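Local atomic coordinates of YerB protein (PDB entry 2PSB), a protein that is of unknown function but is a putative membrane-anchored lipoprotein of Bacillus subtilis that interacts with PcrA. Residues M228-I233 and P287-K292; F232-S237 and T293-V298; S50-V55 and A69-Q74; S181-V186 and E198-K203; V90-G95 and G275-V280. One frame throughout, in Å; residues are numbered along the deposited sequence.

Interaction 1: M228-I233 and P287-K292; sequences MQNIFI and PFVPGK
The carbonyl oxygen of Lys292 is held by two successive backbone amides of the facing segment. Gln229 N donates the strong bond, 2.6 Å from Lys292 O with an N-H...O angle of 158°, and Asn230 N adds a weak one at 3.2 Å to Lys292 O. Beside this grip Met228, a selenomethionine, lays its CB 3.4 Å from the same Lys292 O and 3.8 Å from Lys292 CB. From there the two side chains part. Met228 packs its far end against Trp294, whereas Lys292, bent at chi2 (70°) and chi4, carries its ammonium group away to a salt bridge with Asp53.

Further along, Asn230 reaches into the bend of the loop, its CG 3.7 Å from Val289 N, while Val289 CG1 rests 4.0 Å from Gln229 CB. Gly291, at phi 135°, carries the loop past Gln229. The apolar end is formed by Phe232 and Phe288, whose side chains cross at about a right angle. Phe232 CD2 approaches the edge of the Phe288 ring near its plane, 4.0 Å from CZ.

Here a loop leads into a parallel strand pair: residues 287-292 are pinned to the start of strand 230-240 just before strand 293-298 begins to run alongside it.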
# COMPACT_ATOMS: atom_id res chain seq x y z
N MSE A 228 -2.24 12.41 -0.17
CA MSE A 228 -0.96 11.97 0.35
C MSE A 228 0.09 13.06 0.11
O MSE A 228 -0.15 13.99 -0.67
CB MSE A 228 -0.55 10.63 -0.30
CG MSE A 228 -0.23 10.65 -1.78
SE MSE A 228 -1.70 10.46 -3.07
CE MSE A 228 -3.06 9.60 -1.99
N GLN A 229 1.22 12.97 0.80
CA GLN A 229 2.26 13.98 0.67
C GLN A 229 3.53 13.50 -0.01
O GLN A 229 4.47 14.27 -0.16
CB GLN A 229 2.59 14.56 2.05
CG GLN A 229 1.55 15.55 2.57
CD GLN A 229 0.26 14.90 3.03
OE1 GLN A 229 -0.77 15.57 3.17
NE2 GLN A 229 0.30 13.59 3.27
N ASN A 230 3.56 12.23 -0.41
CA ASN A 230 4.72 11.66 -1.09
C ASN A 230 4.31 10.62 -2.13
O ASN A 230 3.47 9.76 -1.86
CB ASN A 230 5.69 10.97 -0.10
CG ASN A 230 5.99 11.80 1.14
OD1 ASN A 230 5.17 11.89 2.05
ND2 ASN A 230 7.16 12.42 1.18
N ILE A 231 4.89 10.71 -3.33
CA ILE A 231 4.62 9.73 -4.37
C ILE A 231 6.01 9.13 -4.64
O ILE A 231 6.94 9.82 -5.08
CB ILE A 231 4.09 10.34 -5.69
CG1 ILE A 231 2.98 11.38 -5.43
CG2 ILE A 231 3.56 9.21 -6.57
CD1 ILE A 231 1.75 10.87 -4.70
N PHE A 232 6.12 7.83 -4.39
CA PHE A 232 7.36 7.12 -4.55
C PHE A 232 7.22 6.02 -5.60
O PHE A 232 6.64 4.97 -5.34
CB PHE A 232 7.75 6.53 -3.19
CG PHE A 232 9.10 5.88 -3.16
CD1 PHE A 232 10.06 6.17 -4.14
CD2 PHE A 232 9.44 5.02 -2.13
CE1 PHE A 232 11.33 5.61 -4.07
CE2 PHE A 232 10.71 4.45 -2.06
CZ PHE A 232 11.65 4.75 -3.03
N ILE A 233 7.76 6.29 -6.80
CA ILE A 233 7.68 5.33 -7.89
C ILE A 233 8.93 4.48 -7.86
O ILE A 233 10.03 4.99 -7.98
CB ILE A 233 7.54 6.07 -9.26
CG1 ILE A 233 6.29 6.96 -9.22
CG2 ILE A 233 7.46 5.07 -10.42
CD1 ILE A 233 6.12 7.87 -10.41
N PRO A 287 14.66 11.77 2.66
CA PRO A 287 13.56 11.71 3.64
C PRO A 287 12.19 11.94 2.99
O PRO A 287 12.10 12.37 1.84
CB PRO A 287 13.93 12.82 4.61
CG PRO A 287 14.50 13.85 3.71
CD PRO A 287 15.40 13.04 2.79
N PHE A 288 11.13 11.64 3.74
CA PHE A 288 9.76 11.86 3.27
C PHE A 288 9.20 13.07 4.00
O PHE A 288 9.66 13.42 5.09
CB PHE A 288 8.82 10.68 3.61
CG PHE A 288 9.07 9.43 2.82
CD1 PHE A 288 9.37 9.48 1.46
CD2 PHE A 288 8.95 8.18 3.43
CE1 PHE A 288 9.55 8.29 0.72
CE2 PHE A 288 9.13 7.00 2.71
CZ PHE A 288 9.43 7.05 1.35
N VAL A 289 8.20 13.70 3.38
CA VAL A 289 7.50 14.85 3.95
C VAL A 289 6.49 14.27 4.93
O VAL A 289 5.79 13.31 4.61
CB VAL A 289 6.71 15.62 2.86
CG1 VAL A 289 5.69 16.55 3.51
CG2 VAL A 289 7.66 16.41 1.96
N PRO A 290 6.36 14.84 6.13
CA PRO A 290 5.38 14.28 7.07
C PRO A 290 3.99 14.12 6.42
O PRO A 290 3.49 15.02 5.75
CB PRO A 290 5.37 15.30 8.21
CG PRO A 290 6.76 15.85 8.20
CD PRO A 290 7.06 16.01 6.72
N GLY A 291 3.37 12.95 6.62
CA GLY A 291 2.05 12.72 6.04
C GLY A 291 1.90 11.37 5.37
O GLY A 291 2.68 10.45 5.63
N LYS A 292 0.89 11.24 4.53
CA LYS A 292 0.65 9.99 3.83
C LYS A 292 1.58 9.80 2.63
O LYS A 292 1.94 10.77 1.94
CB LYS A 292 -0.80 9.90 3.38
CG LYS A 292 -1.77 9.35 4.43
CD LYS A 292 -2.01 10.31 5.58
CE LYS A 292 -3.13 9.82 6.51
NZ LYS A 292 -2.76 8.65 7.38

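Interaction 2: F232-S237 and T293-V298; sequences FIVEAS and TWINIV
Phe232 and Ile295 open a parallel beta pairing in which residues 232-235 lie opposite 295-298, the two short strands inclined by 23°. The hydrogen bonds pass alternately back and forth, as parallel strands require. Phe232 N donates to Trp294 O, Asn296 N to Phe232 O, Val234 N to Asn296 O, Val298 N to Val234 O at 2.7 Å and, beyond the regular strand, Ala236 N to Val298 O at 3.1 Å. CA-H...O contacts fill the gaps between them, such as Ile295 CA to Phe232 O at 3.2 Å.

Apolar contacts divide between the faces. On one, Phe232 lies alongside Ile295, with CD2 3.9 Å from Ile295 CD1, and Val234 CG2 sits 3.4 Å above the centre of the Phe232 ring while also touching Ile295 CG2. Val234 CB meets CG1 of Ile297, and past the strand end Ala236 CB meets its CG2. On the other face Ile233 CG2 meets Val298 CG1 at 4.1 Å. Outside the pair, strand 255-261 pairs with 230-240, antiparallel, and strand 54-59 pairs with 293-298, parallel.

With CG1 of Val298 beside its backbone N (chi1 -52°), CG2 falls between that N and the carbonyl carbon, 3.6 Å from Val234 O.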
# COMPACT_ATOMS: atom_id res chain seq x y z
N PHE A 232 6.12 7.83 -4.39
CA PHE A 232 7.36 7.12 -4.55
C PHE A 232 7.22 6.02 -5.60
O PHE A 232 6.64 4.97 -5.34
CB PHE A 232 7.75 6.53 -3.19
CG PHE A 232 9.10 5.88 -3.16
CD1 PHE A 232 10.06 6.17 -4.14
CD2 PHE A 232 9.44 5.02 -2.13
CE1 PHE A 232 11.33 5.61 -4.07
CE2 PHE A 232 10.71 4.45 -2.06
CZ PHE A 232 11.65 4.75 -3.03
N ILE A 233 7.76 6.29 -6.80
CA ILE A 233 7.68 5.33 -7.89
C ILE A 233 8.93 4.48 -7.86
O ILE A 233 10.03 4.99 -7.98
CB ILE A 233 7.54 6.07 -9.26
CG1 ILE A 233 6.29 6.96 -9.22
CG2 ILE A 233 7.46 5.07 -10.42
CD1 ILE A 233 6.12 7.87 -10.41
N VAL A 234 8.74 3.17 -7.67
CA VAL A 234 9.85 2.23 -7.58
C VAL A 234 9.93 1.25 -8.75
O VAL A 234 8.93 0.63 -9.11
CB VAL A 234 9.75 1.47 -6.23
CG1 VAL A 234 10.72 0.30 -6.20
CG2 VAL A 234 10.06 2.42 -5.08
N GLU A 235 11.12 1.12 -9.33
CA GLU A 235 11.34 0.20 -10.45
C GLU A 235 11.94 -1.09 -9.95
O GLU A 235 13.08 -1.13 -9.51
CB GLU A 235 12.28 0.81 -11.49
CG GLU A 235 12.43 -0.06 -12.74
CD GLU A 235 13.25 0.61 -13.84
OE1 GLU A 235 14.49 0.73 -13.68
OE2 GLU A 235 12.66 1.02 -14.86
N ALA A 236 11.17 -2.17 -10.05
CA ALA A 236 11.61 -3.47 -9.59
C ALA A 236 11.41 -4.53 -10.66
O ALA A 236 10.43 -4.50 -11.40
CB ALA A 236 10.83 -3.85 -8.33
N SER A 237 12.34 -5.48 -10.72
CA SER A 237 12.28 -6.55 -11.71
C SER A 237 11.11 -7.49 -11.48
O SER A 237 10.99 -8.09 -10.41
CB SER A 237 13.56 -7.37 -11.71
OG SER A 237 14.69 -6.54 -11.92
N THR A 293 1.95 8.55 2.39
CA THR A 293 2.83 8.19 1.28
C THR A 293 2.25 7.09 0.42
O THR A 293 1.75 6.08 0.92
CB THR A 293 4.22 7.71 1.77
OG1 THR A 293 4.89 8.79 2.43
CG2 THR A 293 5.09 7.24 0.59
N TRP A 294 2.29 7.30 -0.89
CA TRP A 294 1.82 6.31 -1.85
C TRP A 294 2.99 5.82 -2.68
O TRP A 294 3.68 6.62 -3.32
CB TRP A 294 0.76 6.88 -2.77
CG TRP A 294 -0.63 6.57 -2.35
CD1 TRP A 294 -1.29 7.08 -1.26
CD2 TRP A 294 -1.57 5.73 -3.03
NE1 TRP A 294 -2.58 6.62 -1.23
CE2 TRP A 294 -2.78 5.79 -2.30
CE3 TRP A 294 -1.51 4.93 -4.18
CZ2 TRP A 294 -3.93 5.08 -2.69
CZ3 TRP A 294 -2.64 4.23 -4.56
CH2 TRP A 294 -3.84 4.31 -3.82
N ILE A 295 3.22 4.52 -2.65
CA ILE A 295 4.31 3.90 -3.38
C ILE A 295 3.77 3.11 -4.56
O ILE A 295 2.87 2.27 -4.42
CB ILE A 295 5.13 2.93 -2.48
CG1 ILE A 295 5.66 3.69 -1.26
CG2 ILE A 295 6.27 2.30 -3.28
CD1 ILE A 295 6.63 2.93 -0.44
N ASN A 296 4.30 3.42 -5.74
CA ASN A 296 3.91 2.74 -6.97
C ASN A 296 5.06 1.91 -7.50
O ASN A 296 6.07 2.46 -7.94
CB ASN A 296 3.51 3.74 -8.03
CG ASN A 296 2.05 4.04 -8.00
OD1 ASN A 296 1.24 3.28 -8.53
ND2 ASN A 296 1.69 5.14 -7.38
N ILE A 297 4.91 0.60 -7.46
CA ILE A 297 5.96 -0.25 -7.99
C ILE A 297 5.66 -0.52 -9.47
O ILE A 297 4.54 -0.89 -9.84
CB ILE A 297 6.04 -1.57 -7.20
CG1 ILE A 297 6.63 -1.27 -5.81
CG2 ILE A 297 6.88 -2.60 -7.96
CD1 ILE A 297 6.35 -2.35 -4.77
N VAL A 298 6.66 -0.29 -10.30
CA VAL A 298 6.53 -0.50 -11.74
C VAL A 298 7.67 -1.34 -12.28
O VAL A 298 8.77 -1.31 -11.75
CB VAL A 298 6.55 0.87 -12.50
CG1 VAL A 298 5.53 1.81 -11.90
CG2 VAL A 298 7.94 1.47 -12.45

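Interaction 3: S50-V55 and A69-Q74; sequences SKADIV and AIFQSQ
Asp53 clasps Ser73, in the turn that follows strand 65-71. Its CB passes 3.8 Å from Ile70 O. With CG beside the backbone N (chi1 -58°), the carboxylate then meets Ser73 with both oxygens: OD1 accepts from Ser73 OG at 2.7 Å, slightly out of the carboxylate plane, and OD2 uses its syn lone pair for Ser73 N at 2.8 Å, in a nearly straight bond (171°). OD2 also lies against Gln72 CB, and a water joins it to Gln72 OE1. The nearby ammonium of Lys292 would help to keep the carboxylate ionised.

Ala52 CB sits over one face of the Phe71 ring, 4.1 Å from its centroid, a CH-pi contact, and touches Ala69 CB on another side. A second water links Lys51 O to the amides of Gln72 and Gln74.

The backbone explains the position of Asp53. Ile70 O accepts from Asp53 N at 2.9 Å and from Ile54 N at 3.3 Å, while Ile70 N returns a bond to Ile54 O. Two residues facing one form a classic beta bulge, here in the hairpin of strands 54-59 and 65-71.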
# COMPACT_ATOMS: atom_id res chain seq x y z
N SER A 50 -8.13 6.35 3.22
CA SER A 50 -7.79 7.70 3.68
C SER A 50 -7.17 7.68 5.08
O SER A 50 -6.60 8.67 5.53
CB SER A 50 -9.02 8.61 3.69
OG SER A 50 -10.03 8.12 4.55
N LYS A 51 -7.28 6.54 5.75
CA LYS A 51 -6.72 6.38 7.09
C LYS A 51 -5.36 5.69 7.06
O LYS A 51 -4.68 5.61 8.08
CB LYS A 51 -7.67 5.57 7.98
CG LYS A 51 -9.05 6.15 8.15
CD LYS A 51 -9.02 7.52 8.78
CE LYS A 51 -10.41 8.15 8.78
NZ LYS A 51 -10.97 8.35 7.40
N ALA A 52 -4.96 5.17 5.89
CA ALA A 52 -3.68 4.46 5.77
C ALA A 52 -2.49 5.41 5.71
O ALA A 52 -2.52 6.43 5.02
CB ALA A 52 -3.69 3.56 4.52
N ASP A 53 -1.42 5.07 6.43
CA ASP A 53 -0.23 5.90 6.42
C ASP A 53 0.57 5.68 5.13
O ASP A 53 1.10 6.62 4.54
CB ASP A 53 0.64 5.61 7.64
CG ASP A 53 -0.10 5.82 8.96
OD1 ASP A 53 -1.02 6.65 9.00
OD2 ASP A 53 0.26 5.19 9.96
N ILE A 54 0.62 4.42 4.70
CA ILE A 54 1.34 4.02 3.49
C ILE A 54 0.49 3.07 2.68
O ILE A 54 -0.11 2.15 3.22
CB ILE A 54 2.65 3.26 3.82
CG1 ILE A 54 3.53 4.08 4.75
CG2 ILE A 54 3.39 2.92 2.52
CD1 ILE A 54 4.57 3.25 5.46
N VAL A 55 0.45 3.31 1.38
CA VAL A 55 -0.29 2.45 0.48
C VAL A 55 0.66 2.07 -0.65
O VAL A 55 1.31 2.95 -1.23
CB VAL A 55 -1.53 3.15 -0.10
CG1 VAL A 55 -2.16 2.26 -1.19
CG2 VAL A 55 -2.56 3.42 1.03
N ALA A 69 -2.38 -1.61 2.04
CA ALA A 69 -2.62 -0.40 2.81
C ALA A 69 -2.16 -0.65 4.24
O ALA A 69 -2.71 -1.49 4.95
CB ALA A 69 -4.10 -0.03 2.78
N ILE A 70 -1.14 0.10 4.64
CA ILE A 70 -0.57 -0.04 5.97
C ILE A 70 -1.08 1.05 6.90
O ILE A 70 -0.83 2.24 6.69
CB ILE A 70 0.97 -0.00 5.88
CG1 ILE A 70 1.44 -1.07 4.89
CG2 ILE A 70 1.60 -0.18 7.26
CD1 ILE A 70 2.94 -1.23 4.82
N PHE A 71 -1.81 0.61 7.93
CA PHE A 71 -2.39 1.48 8.94
C PHE A 71 -1.60 1.37 10.24
O PHE A 71 -1.15 0.29 10.62
CB PHE A 71 -3.84 1.09 9.25
CG PHE A 71 -4.72 0.98 8.04
CD1 PHE A 71 -4.69 -0.17 7.25
CD2 PHE A 71 -5.58 2.01 7.70
CE1 PHE A 71 -5.51 -0.28 6.14
CE2 PHE A 71 -6.41 1.91 6.60
CZ PHE A 71 -6.38 0.76 5.82
N GLN A 72 -1.44 2.50 10.92
CA GLN A 72 -0.73 2.55 12.19
C GLN A 72 -1.18 3.77 12.98
O GLN A 72 -1.67 3.62 14.10
CB GLN A 72 0.78 2.61 11.96
CG GLN A 72 1.64 2.37 13.19
CD GLN A 72 1.53 3.47 14.23
OE1 GLN A 72 1.60 4.66 13.91
NE2 GLN A 72 1.38 3.08 15.49
N SER A 73 -1.04 4.96 12.41
CA SER A 73 -1.43 6.20 13.10
C SER A 73 -2.94 6.41 13.08
O SER A 73 -3.47 7.21 13.85
CB SER A 73 -0.79 7.42 12.45
OG SER A 73 -1.57 7.84 11.35
N GLN A 74 -3.61 5.71 12.18
CA GLN A 74 -5.06 5.81 12.05
C GLN A 74 -5.63 4.47 11.67
O GLN A 74 -5.25 3.89 10.65
CB GLN A 74 -5.45 6.81 10.96
CG GLN A 74 -5.21 8.27 11.27
CD GLN A 74 -5.82 9.17 10.23
OE1 GLN A 74 -5.55 9.05 9.03
NE2 GLN A 74 -6.67 10.09 10.67
O HOH W 1 -2.85 4.57 9.68
O HOH W 2 2.22 6.03 11.82

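Interaction 4: S181-V186 and E198-K203; sequences SYNVRV and EYNYDK
Arg185 and Glu198 face each other with their flat groups steeply turned, the guanidinium and carboxylate planes 75° apart. Glu198 OE2 stands over the centre of one guanidinium face, 3.4 Å from Arg185 NH1. No N-H points at this oxygen, so the salt bridge rests on charge alone. The opposite face of the guanidinium is covered toward its rim by Asn183 CB, and the amide of Asn200 stands at the edge, its plane turned 79° against it. The bend at chi2 of Arg185 (78°) folds the side chain back over its own strand, where NH2 donates to Val184 O at 2.9 Å from above the carbonyl plane. That oxygen thereby has two donors, for Tyr199 N also reaches Val184 O, at 2.7 Å.

Asn183 crosses Asn200 at about a right angle and sends OD1 past it to accept from Tyr201 N at 2.8 Å, so a side chain supplies the acceptor for this backbone amide. Between these groups Val184 N bonds to Tyr199 O at 3.1 Å, completing the hydrogen-bonded pair. On the other face, Val184 and Tyr199 lie side by side, CG1 of the valine 3.8 Å from CB of the tyrosine. Farther out, Ser181 OG lies in the plane of the Tyr201 ring at its edge, 3.7 Å from CD2.

The hairpin forms the inner part of a six-stranded antiparallel sheet, with strand 304-307 beyond 183-187 and strand 207-212 beyond 196-202. Val184 and Tyr199 pack against Ile233 and Ile231 of strand 230-240, while Val186 and Tyr199 also touch strand 293-298.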
# COMPACT_ATOMS: atom_id res chain seq x y z
N SER A 181 5.99 22.89 -9.38
CA SER A 181 4.87 21.95 -9.26
C SER A 181 4.78 20.99 -10.45
O SER A 181 4.40 21.38 -11.55
CB SER A 181 3.54 22.71 -9.12
OG SER A 181 2.45 21.82 -8.96
N TYR A 182 5.14 19.73 -10.20
CA TYR A 182 5.11 18.69 -11.23
C TYR A 182 4.11 17.58 -10.89
O TYR A 182 4.04 17.11 -9.75
CB TYR A 182 6.50 18.07 -11.39
CG TYR A 182 7.52 19.01 -11.98
CD1 TYR A 182 7.64 19.16 -13.36
CD2 TYR A 182 8.35 19.77 -11.15
CE1 TYR A 182 8.57 20.03 -13.91
CE2 TYR A 182 9.29 20.65 -11.69
CZ TYR A 182 9.39 20.78 -13.07
OH TYR A 182 10.30 21.64 -13.63
N ASN A 183 3.33 17.17 -11.89
CA ASN A 183 2.36 16.11 -11.70
C ASN A 183 2.91 14.87 -12.40
O ASN A 183 3.80 14.98 -13.24
CB ASN A 183 1.00 16.49 -12.30
CG ASN A 183 0.41 17.73 -11.65
OD1 ASN A 183 0.46 17.90 -10.44
ND2 ASN A 183 -0.19 18.60 -12.47
N VAL A 184 2.38 13.70 -12.05
CA VAL A 184 2.85 12.46 -12.64
C VAL A 184 1.72 11.48 -12.96
O VAL A 184 0.68 11.46 -12.29
CB VAL A 184 3.88 11.76 -11.72
CG1 VAL A 184 3.26 11.51 -10.35
CG2 VAL A 184 4.34 10.45 -12.34
N ARG A 185 1.94 10.68 -13.99
CA ARG A 185 1.00 9.66 -14.43
C ARG A 185 1.75 8.32 -14.51
O ARG A 185 2.94 8.29 -14.80
CB ARG A 185 0.43 10.00 -15.81
CG ARG A 185 -0.57 11.15 -15.83
CD ARG A 185 0.08 12.52 -15.73
NE ARG A 185 -0.93 13.57 -15.66
CZ ARG A 185 -1.54 13.96 -14.55
NH1 ARG A 185 -2.45 14.93 -14.59
NH2 ARG A 185 -1.23 13.40 -13.39
N VAL A 186 1.04 7.23 -14.25
CA VAL A 186 1.63 5.90 -14.29
C VAL A 186 0.71 5.01 -15.11
O VAL A 186 -0.47 4.86 -14.80
CB VAL A 186 1.77 5.30 -12.86
CG1 VAL A 186 2.51 3.97 -12.92
CG2 VAL A 186 2.48 6.28 -11.95
N GLU A 198 -2.91 8.71 -11.99
CA GLU A 198 -2.37 10.07 -12.08
C GLU A 198 -2.35 10.71 -10.70
O GLU A 198 -3.24 10.49 -9.89
CB GLU A 198 -3.24 10.92 -13.02
CG GLU A 198 -3.88 10.14 -14.17
CD GLU A 198 -4.72 11.02 -15.09
OE1 GLU A 198 -5.62 10.48 -15.78
OE2 GLU A 198 -4.49 12.24 -15.12
N TYR A 199 -1.31 11.49 -10.44
CA TYR A 199 -1.19 12.18 -9.17
C TYR A 199 -1.05 13.67 -9.48
O TYR A 199 -0.14 14.08 -10.21
CB TYR A 199 0.01 11.66 -8.36
CG TYR A 199 -0.11 10.20 -7.95
CD1 TYR A 199 0.42 9.18 -8.75
CD2 TYR A 199 -0.78 9.83 -6.79
CE1 TYR A 199 0.28 7.84 -8.40
CE2 TYR A 199 -0.93 8.48 -6.43
CZ TYR A 199 -0.40 7.50 -7.24
OH TYR A 199 -0.55 6.18 -6.91
N ASN A 200 -1.95 14.46 -8.94
CA ASN A 200 -1.94 15.89 -9.19
C ASN A 200 -1.71 16.66 -7.90
O ASN A 200 -2.47 16.53 -6.95
CB ASN A 200 -3.26 16.29 -9.84
CG ASN A 200 -3.61 15.40 -11.02
OD1 ASN A 200 -4.69 14.82 -11.07
ND2 ASN A 200 -2.69 15.29 -11.98
N TYR A 201 -0.65 17.46 -7.89
CA TYR A 201 -0.31 18.25 -6.73
C TYR A 201 -1.23 19.47 -6.59
O TYR A 201 -1.59 20.11 -7.58
CB TYR A 201 1.15 18.72 -6.82
CG TYR A 201 1.68 19.33 -5.54
CD1 TYR A 201 1.72 18.58 -4.37
CD2 TYR A 201 2.15 20.65 -5.51
CE1 TYR A 201 2.20 19.13 -3.18
CE2 TYR A 201 2.64 21.20 -4.32
CZ TYR A 201 2.67 20.43 -3.16
OH TYR A 201 3.13 20.96 -1.97
N ASP A 202 -1.60 19.77 -5.36
CA ASP A 202 -2.47 20.90 -5.08
C ASP A 202 -1.66 21.94 -4.30
O ASP A 202 -1.57 21.87 -3.07
CB ASP A 202 -3.67 20.45 -4.26
CG ASP A 202 -4.74 21.52 -4.16
OD1 ASP A 202 -5.77 21.38 -4.84
OD2 ASP A 202 -4.54 22.51 -3.42
N LYS A 203 -1.09 22.90 -5.03
CA LYS A 203 -0.28 23.96 -4.43
C LYS A 203 -0.96 24.51 -3.19
O LYS A 203 -0.34 24.64 -2.13
CB LYS A 203 -0.06 25.10 -5.42
CG LYS A 203 0.84 24.77 -6.61
CD LYS A 203 0.89 25.93 -7.60
CE LYS A 203 -0.43 26.11 -8.35
NZ LYS A 203 -1.60 26.48 -7.50

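Interaction 5: V90-G95 and G275-V280; sequences VTLSNG and GRIVPV
Leu92 overlaps Ile277 by a single pair of methyl groups, CD2 of the leucine lying 3.7 Å from CD1 of the isoleucine as the two side chains cross obliquely. Beside this apolar touch the two backbones come close at a pair of glycines. Gly95 and Gly275 come within 4.1 Å between their CA atoms, and Gly95 CA lies 3.3 Å from Gly275 O. Neither residue has a side chain to hold the chains apart, and Gly275 has a positive phi of 75° at this close passage.

Arg276 provides the direct polar bond. Its side chain is extended from CG to NE, running past Gly95 so that NE donates to Gly95 O at 2.9 Å. The hydrogen bond is almost straight at 174°. The oxygen lies in the guanidinium plane, at its edge, whereas the NE donor stands 38° out of the carbonyl plane. Arg276 NH2 bonds in turn to Asn166 O, which helps to fix the rotation of the guanidinium. One water makes a second link, donating to Leu92 O at 3.1 Å and to Gly275 O at 2.7 Å.

Ile277 also packs against Phe232 and Val234, so the helix approaches the sheet through it. The contact is a helix-to-strand junction between helix 87-94 and the start of strand 276-281, uniting the regions of the N-terminal and C-terminal DUF3048 families.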
# COMPACT_ATOMS: atom_id res chain seq x y z
N VAL A 90 3.68 -9.88 1.21
CA VAL A 90 4.05 -10.41 2.52
C VAL A 90 5.35 -9.73 2.92
O VAL A 90 5.51 -9.26 4.05
CB VAL A 90 4.28 -11.94 2.47
CG1 VAL A 90 4.80 -12.42 3.82
CG2 VAL A 90 2.99 -12.65 2.12
N THR A 91 6.28 -9.66 1.98
CA THR A 91 7.58 -9.04 2.19
C THR A 91 7.46 -7.56 2.57
O THR A 91 8.17 -7.07 3.44
CB THR A 91 8.44 -9.17 0.91
OG1 THR A 91 8.54 -10.55 0.54
CG2 THR A 91 9.83 -8.61 1.13
N LEU A 92 6.55 -6.86 1.90
CA LEU A 92 6.34 -5.44 2.15
C LEU A 92 5.71 -5.23 3.52
O LEU A 92 6.10 -4.34 4.27
CB LEU A 92 5.44 -4.85 1.05
CG LEU A 92 6.05 -4.84 -0.35
CD1 LEU A 92 4.99 -4.47 -1.38
CD2 LEU A 92 7.21 -3.86 -0.39
N SER A 93 4.73 -6.06 3.85
CA SER A 93 4.06 -5.98 5.13
C SER A 93 5.07 -6.14 6.25
O SER A 93 5.05 -5.41 7.24
CB SER A 93 3.00 -7.08 5.25
OG SER A 93 2.34 -7.00 6.50
N ASN A 94 5.98 -7.11 6.08
CA ASN A 94 7.01 -7.41 7.06
C ASN A 94 7.97 -6.27 7.35
O ASN A 94 8.62 -6.25 8.39
CB ASN A 94 7.79 -8.66 6.62
CG ASN A 94 7.08 -9.95 6.98
OD1 ASN A 94 7.44 -11.02 6.48
ND2 ASN A 94 6.08 -9.86 7.84
N GLY A 95 8.07 -5.32 6.43
CA GLY A 95 8.96 -4.21 6.67
C GLY A 95 8.59 -3.52 7.97
O GLY A 95 9.38 -2.77 8.53
N GLY A 275 13.82 -4.85 5.28
CA GLY A 275 12.49 -5.10 4.73
C GLY A 275 11.75 -3.90 4.17
O GLY A 275 10.57 -4.00 3.83
N ARG A 276 12.42 -2.76 4.07
CA ARG A 276 11.77 -1.57 3.55
C ARG A 276 12.48 -1.07 2.30
O ARG A 276 13.70 -1.23 2.17
CB ARG A 276 11.74 -0.47 4.61
CG ARG A 276 11.04 -0.87 5.91
CD ARG A 276 11.12 0.25 6.96
NE ARG A 276 10.53 -0.16 8.23
CZ ARG A 276 10.42 0.62 9.30
NH1 ARG A 276 10.85 1.88 9.27
NH2 ARG A 276 9.85 0.15 10.40
N ILE A 277 11.72 -0.49 1.39
CA ILE A 277 12.26 0.06 0.16
C ILE A 277 12.64 1.50 0.49
O ILE A 277 11.79 2.36 0.70
CB ILE A 277 11.21 0.00 -0.96
CG1 ILE A 277 10.83 -1.46 -1.20
CG2 ILE A 277 11.75 0.65 -2.23
CD1 ILE A 277 9.64 -1.66 -2.12
N VAL A 278 13.94 1.75 0.56
CA VAL A 278 14.43 3.07 0.91
C VAL A 278 14.98 3.86 -0.26
O VAL A 278 15.88 3.40 -0.95
CB VAL A 278 15.55 2.96 1.98
CG1 VAL A 278 15.91 4.34 2.50
CG2 VAL A 278 15.11 2.04 3.10
N PRO A 279 14.44 5.06 -0.50
CA PRO A 279 14.93 5.89 -1.61
C PRO A 279 16.29 6.45 -1.19
O PRO A 279 16.43 7.00 -0.09
CB PRO A 279 13.87 6.98 -1.72
CG PRO A 279 13.40 7.14 -0.27
CD PRO A 279 13.32 5.72 0.22
N VAL A 280 17.31 6.27 -2.02
CA VAL A 280 18.64 6.76 -1.68
C VAL A 280 19.28 7.47 -2.86
O VAL A 280 19.20 7.00 -3.99
CB VAL A 280 19.57 5.60 -1.23
CG1 VAL A 280 18.99 4.91 0.01
CG2 VAL A 280 19.73 4.61 -2.36
O HOH W 3 8.38 -2.63 3.17

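In the fold
Interaction 1 leads into the strand pairing of interaction 2: they share Phe232 and Ile233, and their centres lie about 12 Å apart. Interaction 3 continues the sheet on the far side of strand 293-298, where Ile295 N meets Val55 O at 2.9 Å and Lys292 NZ of interaction 1 reaches Asp53 OD1 at 3.1 Å, tying the two family regions together. Interaction 4 lies on a separate sheet that packs on strands 230-240 and 293-298, with Ile233 CD1 3.7 Å from Val184 CG2. Interaction 5 reaches the Phe232 and Val234 face, Phe232 CZ lying 3.4 Å from Pro279 CB. Interactions 4 and 5 are farthest apart, about 24 Å between centres.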